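Local coordinates for dextranase (Pseudarthrobacter oxydans, PDB 6NZS), which catalyses the endohydrolysis of alpha-1,6-glucosidic linkages in dextran, as a member of glycoside hydrolase family 49, at residues Gly163-Leu168 with Met438-Val443; Thr156-Met161 with Thr170-Asn175. All coordinates share one frame; numbering follows the deposited sequence.

Contact 1. Residues Gly163-Leu168 with Met438-Val443; sequences GDSGKL and MYWKDV
Lys441, Ser165 and Asp442 carry the direct hydrogen bonds of this contact. Lys441 N donates to Ser165 O over 3.0 Å with an N-H...O angle of 165°. The Lys441 side chain, its CG anti to the backbone N (chi1 170°) and the rest extended, runs past Asp164 O until NZ stands 2.8 Å from Gly163 O, nearly along the C=O axis; Met161 O is a second acceptor for this ammonium. Ser165 OG donates to Asp442 OD1 at 2.7 Å, meeting the carboxylate from above its plane, while Lys444 pairs with Asp442 OD2 and also bonds Ser165 OG.

Packing centres on Tyr439. Leu168 CG makes a CH-pi contact over one face of the Tyr439 ring, 3.9 Å from its centroid, and Gly166 O lies at the ring edge, near its plane. A smaller edge contact sets Ser165 CB 3.8 Å from Trp440 CE3.

One water links Tyr439 OH, Gly166 O and Lys167 NZ, whose salt-bridge partner is Glu72. Replacing Tyr439 with an alanine would probably leave Leu168 without the ring face it packs on and this water without its phenolic partner.

Apart from Leu168, which begins strand 168-169, both sides are loop, and no strand pairing joins them: this is an interdomain contact, joining the N-terminal Ig-like domain to a connection between strands of the family 49 beta-solenoid.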
ATOM      1  N   GLY A 163      18.737  10.831  19.807  1.00  9.80           N
ATOM      2  CA  GLY A 163      17.639  11.710  20.180  1.00 11.25           C
ATOM      3  C   GLY A 163      16.438  10.963  20.728  1.00 11.48           C
ATOM      4  O   GLY A 163      16.552   9.888  21.327  1.00 13.45           O
ATOM      5  N   ASP A 164      15.254  11.539  20.492  1.00 13.22           N
ATOM      6  CA  ASP A 164      14.034  10.989  21.071  1.00 17.35           C
ATOM      7  C   ASP A 164      13.558   9.753  20.318  1.00 12.56           C
ATOM      8  O   ASP A 164      13.086   8.786  20.932  1.00 15.86           O
ATOM      9  CB  ASP A 164      12.928  12.047  21.061  1.00 17.15           C
ATOM     10  CG  ASP A 164      13.153  13.150  22.089  1.00 24.60           C
ATOM     11  OD1 ASP A 164      13.847  12.903  23.095  1.00 27.50           O
ATOM     12  OD2 ASP A 164      12.623  14.261  21.893  1.00 34.13           O
ATOM     13  N   SER A 165      13.668   9.759  18.994  1.00 12.71           N
ATOM     14  CA  SER A 165      13.058   8.713  18.184  1.00 11.65           C
ATOM     15  C   SER A 165      14.059   7.847  17.453  1.00 11.21           C
ATOM     16  O   SER A 165      13.678   6.793  16.923  1.00 11.94           O
ATOM     17  CB  SER A 165      12.125   9.329  17.132  1.00 13.57           C
ATOM     18  OG  SER A 165      11.089  10.063  17.752  1.00 15.86           O
ATOM     19  N   GLY A 166      15.313   8.254  17.391  1.00 11.41           N
ATOM     20  CA  GLY A 166      16.273   7.596  16.544  1.00 10.62           C
ATOM     21  C   GLY A 166      16.111   8.012  15.099  1.00 10.87           C
ATOM     22  O   GLY A 166      15.177   8.720  14.708  1.00 13.09           O
ATOM     23  N   LYS A 167      17.060   7.556  14.290  1.00 12.36           N
ATOM     24  CA  LYS A 167      17.056   7.753  12.850  1.00 14.49           C
ATOM     25  C   LYS A 167      17.515   6.452  12.217  1.00 12.12           C
ATOM     26  O   LYS A 167      18.321   5.719  12.796  1.00 11.98           O
ATOM     27  CB  LYS A 167      18.032   8.862  12.425  1.00 17.48           C
ATOM     28  CG  LYS A 167      17.656  10.252  12.921  1.00 22.83           C
ATOM     29  CD  LYS A 167      16.697  10.937  11.965  1.00 23.85           C
ATOM     30  CE  LYS A 167      15.978  12.110  12.625  1.00 29.11           C
ATOM     31  NZ  LYS A 167      14.702  12.435  11.926  1.00 30.16           N
ATOM     32  N   LEU A 168      16.997   6.165  11.027  1.00 12.37           N
ATOM     33  CA  LEU A 168      17.436   4.973  10.317  1.00 10.27           C
ATOM     34  C   LEU A 168      18.798   5.193   9.666  1.00 10.67           C
ATOM     35  O   LEU A 168      19.125   6.287   9.195  1.00 14.02           O
ATOM     36  CB  LEU A 168      16.416   4.553   9.259  1.00 12.33           C
ATOM     37  CG  LEU A 168      15.131   3.950   9.815  1.00 11.61           C
ATOM     38  CD1 LEU A 168      14.260   3.532   8.647  1.00 14.50           C
ATOM     39  CD2 LEU A 168      15.396   2.768  10.727  1.00 12.62           C
ATOM     40  N   MET A 438       9.085   0.076  10.533  1.00  9.49           N
ATOM     41  CA  MET A 438       8.567   0.822  11.677  1.00  9.51           C
ATOM     42  C   MET A 438       9.587   0.753  12.810  1.00  9.95           C
ATOM     43  O   MET A 438       9.915  -0.334  13.300  1.00  9.97           O
ATOM     44  CB  MET A 438       7.204   0.271  12.092  1.00  9.33           C
ATOM     45  CG  MET A 438       6.144   0.448  10.991  1.00  9.45           C
ATOM     46  SD  MET A 438       4.445   0.032  11.477  1.00 10.85           S
ATOM     47  CE  MET A 438       4.620  -1.716  11.802  1.00 10.92           C
ATOM     48  N   TYR A 439      10.121   1.908  13.207  1.00  9.67           N
ATOM     49  CA  TYR A 439      11.408   1.918  13.896  1.00  8.92           C
ATOM     50  C   TYR A 439      11.477   2.729  15.181  1.00  9.76           C
ATOM     51  O   TYR A 439      12.530   2.722  15.815  1.00 10.43           O
ATOM     52  CB  TYR A 439      12.520   2.431  12.963  1.00 11.14           C
ATOM     53  CG  TYR A 439      12.445   3.917  12.610  1.00 11.13           C
ATOM     54  CD1 TYR A 439      13.076   4.883  13.394  1.00 12.74           C
ATOM     55  CD2 TYR A 439      11.769   4.348  11.475  1.00 15.14           C
ATOM     56  CE1 TYR A 439      13.015   6.230  13.062  1.00 12.12           C
ATOM     57  CE2 TYR A 439      11.711   5.692  11.136  1.00 17.27           C
ATOM     58  CZ  TYR A 439      12.340   6.623  11.931  1.00 17.37           C
ATOM     59  OH  TYR A 439      12.286   7.954  11.589  1.00 20.18           O
ATOM     60  N   TRP A 440      10.413   3.419  15.579  1.00  8.51           N
ATOM     61  CA  TRP A 440      10.533   4.499  16.559  1.00  9.22           C
ATOM     62  C   TRP A 440      11.081   4.018  17.899  1.00  8.99           C
ATOM     63  O   TRP A 440      10.611   3.029  18.471  1.00 10.35           O
ATOM     64  CB  TRP A 440       9.165   5.129  16.795  1.00  9.82           C
ATOM     65  CG  TRP A 440       8.448   5.583  15.569  1.00 11.06           C
ATOM     66  CD1 TRP A 440       7.275   5.081  15.076  1.00 14.17           C
ATOM     67  CD2 TRP A 440       8.817   6.662  14.703  1.00 11.42           C
ATOM     68  NE1 TRP A 440       6.902   5.772  13.955  1.00 15.10           N
ATOM     69  CE2 TRP A 440       7.824   6.756  13.707  1.00 13.25           C
ATOM     70  CE3 TRP A 440       9.886   7.569  14.680  1.00 13.62           C
ATOM     71  CZ2 TRP A 440       7.873   7.699  12.687  1.00 14.86           C
ATOM     72  CZ3 TRP A 440       9.937   8.507  13.663  1.00 16.59           C
ATOM     73  CH2 TRP A 440       8.934   8.567  12.679  1.00 18.29           C
ATOM     74  N   LYS A 441      12.062   4.763  18.415  1.00 10.27           N
ATOM     75  CA  LYS A 441      12.574   4.512  19.756  1.00 12.67           C
ATOM     76  C   LYS A 441      11.563   4.939  20.813  1.00 11.88           C
ATOM     77  O   LYS A 441      11.365   4.239  21.815  1.00 13.88           O
ATOM     78  CB  LYS A 441      13.887   5.286  19.908  1.00 11.03           C
ATOM     79  CG  LYS A 441      14.496   5.375  21.298  1.00 12.75           C
ATOM     80  CD  LYS A 441      15.747   6.251  21.209  1.00 13.77           C
ATOM     81  CE  LYS A 441      16.252   6.707  22.567  1.00 19.89           C
ATOM     82  NZ  LYS A 441      17.478   7.549  22.444  1.00 15.70           N
ATOM     83  N   ASP A 442      10.911   6.079  20.608  1.00 11.54           N
ATOM     84  CA  ASP A 442       9.891   6.515  21.547  1.00 12.64           C
ATOM     85  C   ASP A 442       8.578   5.804  21.236  1.00 11.35           C
ATOM     86  O   ASP A 442       8.402   5.218  20.162  1.00 12.19           O
ATOM     87  CB  ASP A 442       9.726   8.045  21.538  1.00 12.87           C
ATOM     88  CG  ASP A 442       9.419   8.620  20.156  1.00 15.76           C
ATOM     89  OD1 ASP A 442       9.878   8.073  19.144  1.00 13.61           O
ATOM     90  OD2 ASP A 442       8.712   9.657  20.083  1.00 19.97           O
ATOM     91  N   VAL A 443       7.652   5.850  22.195  1.00 12.95           N
ATOM     92  CA  VAL A 443       6.364   5.161  22.064  1.00 12.24           C
ATOM     93  C   VAL A 443       5.405   6.123  21.364  1.00 14.24           C
ATOM     94  O   VAL A 443       4.747   6.951  21.996  1.00 19.04           O
ATOM     95  CB  VAL A 443       5.840   4.670  23.413  1.00 12.72           C
ATOM     96  CG1 VAL A 443       4.460   4.033  23.266  1.00 15.35           C
ATOM     97  CG2 VAL A 443       6.828   3.680  24.051  1.00 16.23           C
TER
HETATM   98  O   HOH W   1      13.416   9.884  12.953  1.00 24.65           O
HETATM   99  O   HOH W   2      15.107   7.946   9.788  1.00 24.25           O

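Contact 2. Residues Thr156-Met161 with Thr170-Asn175; sequences TAYNDM and TEAEGN
Tyr158 is sandwiched between a backbone CH and a threonine methyl: Ala172 CA sits over the ring centre, 3.6 Å from the centroid and 7° off the normal, while Thr156 CG2 lies over the opposite face, offset toward the rim. Ala172 CB extends the first contact outward, 3.4 Å from Tyr158 CZ. With its CG anti to the carbonyl carbon (chi1 -64°), Tyr158 lays its ring over the start of the type II turn Ala172-Asn175, in which Asn175 N bonds Ala172 O.

No direct hydrogen bond crosses between Thr156-Met161 and Thr170-Asn175. Asn175 instead spends its amide within its own loop: ND2 donates to Glu171 O at 2.8 Å and to Glu171 OE1 at 3.2 Å, both acceptors close to the amide plane. Its CB meanwhile packs 3.4 Å from Asn159 O, and its OD1 lies 3.3 Å from Asp160 CA.

Two waters make the polar crossings. One donates to Thr156 O and Thr170 O; the other donates to Asp160 OD2 and Glu171 OE1, oxygens 4.9 Å apart, while Asp160 OD1 is hydrogen-bonded to Ser162 OG.

The chemistry thus implies a surface turn shaped by its own hydrogen bonds and joined to strand 154-159 and the residues just after it by CH-pi packing and water, the second water probably easing repulsion between the two carboxylates.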
ATOM      1  N   THR A 156      20.287  -4.506   5.914  1.00  9.30           N
ATOM      2  CA  THR A 156      19.548  -4.330   7.155  1.00 10.35           C
ATOM      3  C   THR A 156      19.475  -2.849   7.489  1.00  9.41           C
ATOM      4  O   THR A 156      20.500  -2.151   7.486  1.00 11.21           O
ATOM      5  CB  THR A 156      20.194  -5.116   8.301  1.00 11.09           C
ATOM      6  OG1 THR A 156      20.166  -6.519   7.977  1.00 11.89           O
ATOM      7  CG2 THR A 156      19.457  -4.872   9.626  1.00 11.62           C
ATOM      8  N   ALA A 157      18.261  -2.369   7.754  1.00  8.75           N
ATOM      9  CA  ALA A 157      18.071  -1.029   8.292  1.00  8.46           C
ATOM     10  C   ALA A 157      18.220  -1.078   9.807  1.00 10.29           C
ATOM     11  O   ALA A 157      17.668  -1.972  10.462  1.00  9.96           O
ATOM     12  CB  ALA A 157      16.681  -0.514   7.930  1.00 10.81           C
ATOM     13  N   TYR A 158      18.977  -0.125  10.355  1.00  9.11           N
ATOM     14  CA  TYR A 158      19.206  -0.009  11.790  1.00 10.34           C
ATOM     15  C   TYR A 158      18.697   1.327  12.311  1.00  9.06           C
ATOM     16  O   TYR A 158      18.661   2.318  11.584  1.00  9.95           O
ATOM     17  CB  TYR A 158      20.708  -0.071  12.105  1.00 10.12           C
ATOM     18  CG  TYR A 158      21.333  -1.391  11.758  1.00 11.52           C
ATOM     19  CD1 TYR A 158      21.823  -1.631  10.479  1.00 10.89           C
ATOM     20  CD2 TYR A 158      21.438  -2.400  12.703  1.00 11.74           C
ATOM     21  CE1 TYR A 158      22.403  -2.846  10.149  1.00 12.76           C
ATOM     22  CE2 TYR A 158      22.017  -3.621  12.379  1.00 12.85           C
ATOM     23  CZ  TYR A 158      22.484  -3.839  11.101  1.00 13.36           C
ATOM     24  OH  TYR A 158      23.069  -5.053  10.778  1.00 14.24           O
ATOM     25  N   ASN A 159      18.326   1.351  13.586  1.00  8.63           N
ATOM     26  CA  ASN A 159      17.998   2.592  14.271  1.00  9.55           C
ATOM     27  C   ASN A 159      19.234   2.994  15.061  1.00  9.91           C
ATOM     28  O   ASN A 159      19.740   2.205  15.865  1.00 10.51           O
ATOM     29  CB  ASN A 159      16.783   2.418  15.189  1.00  8.91           C
ATOM     30  CG  ASN A 159      16.315   3.737  15.802  1.00 10.74           C
ATOM     31  OD1 ASN A 159      17.101   4.672  15.955  1.00 11.04           O
ATOM     32  ND2 ASN A 159      15.043   3.812  16.156  1.00 10.19           N
ATOM     33  N   ASP A 160      19.752   4.194  14.791  1.00 10.91           N
ATOM     34  CA  ASP A 160      20.955   4.643  15.492  1.00  9.41           C
ATOM     35  C   ASP A 160      20.688   5.117  16.917  1.00 10.28           C
ATOM     36  O   ASP A 160      21.641   5.464  17.636  1.00 11.14           O
ATOM     37  CB  ASP A 160      21.746   5.672  14.662  1.00 11.19           C
ATOM     38  CG  ASP A 160      21.068   7.043  14.564  1.00 11.94           C
ATOM     39  OD1 ASP A 160      20.036   7.303  15.218  1.00 11.42           O
ATOM     40  OD2 ASP A 160      21.596   7.882  13.804  1.00 15.58           O
ATOM     41  N   MET A 161      19.421   5.149  17.332  1.00 10.12           N
ATOM     42  CA  MET A 161      19.014   5.451  18.700  1.00  8.78           C
ATOM     43  C   MET A 161      19.303   6.887  19.106  1.00  9.91           C
ATOM     44  O   MET A 161      19.291   7.211  20.302  1.00 12.51           O
ATOM     45  CB  MET A 161      19.571   4.439  19.711  1.00 11.62           C
ATOM     46  CG  MET A 161      19.247   2.984  19.324  1.00 11.20           C
ATOM     47  SD  MET A 161      17.475   2.704  19.090  1.00 11.98           S
ATOM     48  CE  MET A 161      16.995   2.451  20.782  1.00 13.57           C
ATOM     49  N   THR A 170      22.129   2.636   7.571  1.00 13.30           N
ATOM     50  CA  THR A 170      22.635   1.330   7.177  1.00 12.28           C
ATOM     51  C   THR A 170      23.843   0.902   7.994  1.00 12.00           C
ATOM     52  O   THR A 170      24.333  -0.215   7.805  1.00 13.27           O
ATOM     53  CB  THR A 170      22.982   1.292   5.679  1.00 15.75           C
ATOM     54  OG1 THR A 170      23.933   2.316   5.393  1.00 17.51           O
ATOM     55  CG2 THR A 170      21.745   1.513   4.835  1.00 15.25           C
ATOM     56  N   GLU A 171      24.337   1.767   8.888  1.00 12.78           N
ATOM     57  CA  GLU A 171      25.464   1.408   9.745  1.00 13.69           C
ATOM     58  C   GLU A 171      24.982   0.509  10.877  1.00 11.96           C
ATOM     59  O   GLU A 171      24.011   0.833  11.571  1.00 11.58           O
ATOM     60  CB  GLU A 171      26.161   2.660  10.307  1.00 15.93           C
ATOM     61  CG  GLU A 171      25.333   3.519  11.252  1.00 27.46           C
ATOM     62  CD  GLU A 171      26.119   4.593  12.007  1.00 29.52           C
ATOM     63  OE1 GLU A 171      25.558   5.162  12.992  1.00 18.68           O
ATOM     64  OE2 GLU A 171      27.279   4.874  11.601  1.00 29.56           O
ATOM     65  N   ALA A 172      25.654  -0.628  11.053  1.00 12.12           N
ATOM     66  CA  ALA A 172      25.278  -1.621  12.054  1.00 13.58           C
ATOM     67  C   ALA A 172      25.880  -1.367  13.432  1.00 14.14           C
ATOM     68  O   ALA A 172      25.242  -1.677  14.447  1.00 13.26           O
ATOM     69  CB  ALA A 172      25.736  -3.009  11.594  1.00 13.60           C
ATOM     70  N   GLU A 173      27.098  -0.830  13.499  1.00 15.16           N
ATOM     71  CA  GLU A 173      27.871  -0.861  14.738  1.00 15.41           C
ATOM     72  C   GLU A 173      27.199  -0.046  15.835  1.00 14.87           C
ATOM     73  O   GLU A 173      26.982   1.157  15.682  1.00 16.04           O
ATOM     74  CB  GLU A 173      29.274  -0.321  14.469  1.00 18.53           C
ATOM     75  CG  GLU A 173      30.148  -0.200  15.710  1.00 23.68           C
ATOM     76  CD  GLU A 173      30.737  -1.530  16.130  1.00 33.38           C
ATOM     77  OE1 GLU A 173      30.693  -2.480  15.318  1.00 36.23           O
ATOM     78  OE2 GLU A 173      31.246  -1.625  17.268  1.00 40.68           O
ATOM     79  N   GLY A 174      26.877  -0.709  16.946  1.00 14.65           N
ATOM     80  CA  GLY A 174      26.276  -0.052  18.086  1.00 17.38           C
ATOM     81  C   GLY A 174      24.822   0.319  17.921  1.00 14.84           C
ATOM     82  O   GLY A 174      24.259   0.977  18.804  1.00 17.21           O
ATOM     83  N   ASN A 175      24.192  -0.087  16.823  1.00 13.00           N
ATOM     84  CA  ASN A 175      22.825   0.307  16.512  1.00 11.63           C
ATOM     85  C   ASN A 175      21.890  -0.893  16.655  1.00 11.93           C
ATOM     86  O   ASN A 175      22.318  -2.013  16.935  1.00 14.24           O
ATOM     87  CB  ASN A 175      22.776   0.935  15.119  1.00 12.19           C
ATOM     88  CG  ASN A 175      23.591   2.208  15.034  1.00 11.93           C
ATOM     89  OD1 ASN A 175      23.729   2.935  16.019  1.00 12.24           O
ATOM     90  ND2 ASN A 175      24.112   2.497  13.855  1.00 12.98           N
TER
HETATM   91  O   HOH W   3      22.935  -2.185   6.430  1.00 18.23           O
HETATM   92  O   HOH W   4      24.144   7.323  12.699  1.00 20.36           O

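From the N terminus, Thr156-Met161 takes in the end of strand 154-159 and the turn after it; Gly163-Leu168, strand 168-169 and Thr170-Asn175 follow, before strand 176-192 returns through the Ig-like domain. Contact 2 closes this short local excursion, with eight residues between its segments. Contact 1 starts inside it and closes only after 269 intervening residues, at the solenoid loop that follows strand 423-435; the two therefore cross rather than nest. Their centres are 12 Å apart, and they meet directly: Asn159 ND2 lies 2.8 Å from Tyr439 O, a probable hydrogen bond. Contact 2 packs the loop before strand 176-192 on strand 154-159, and contact 1 ties the loop between strands 154-159 and 168-169 to the solenoid.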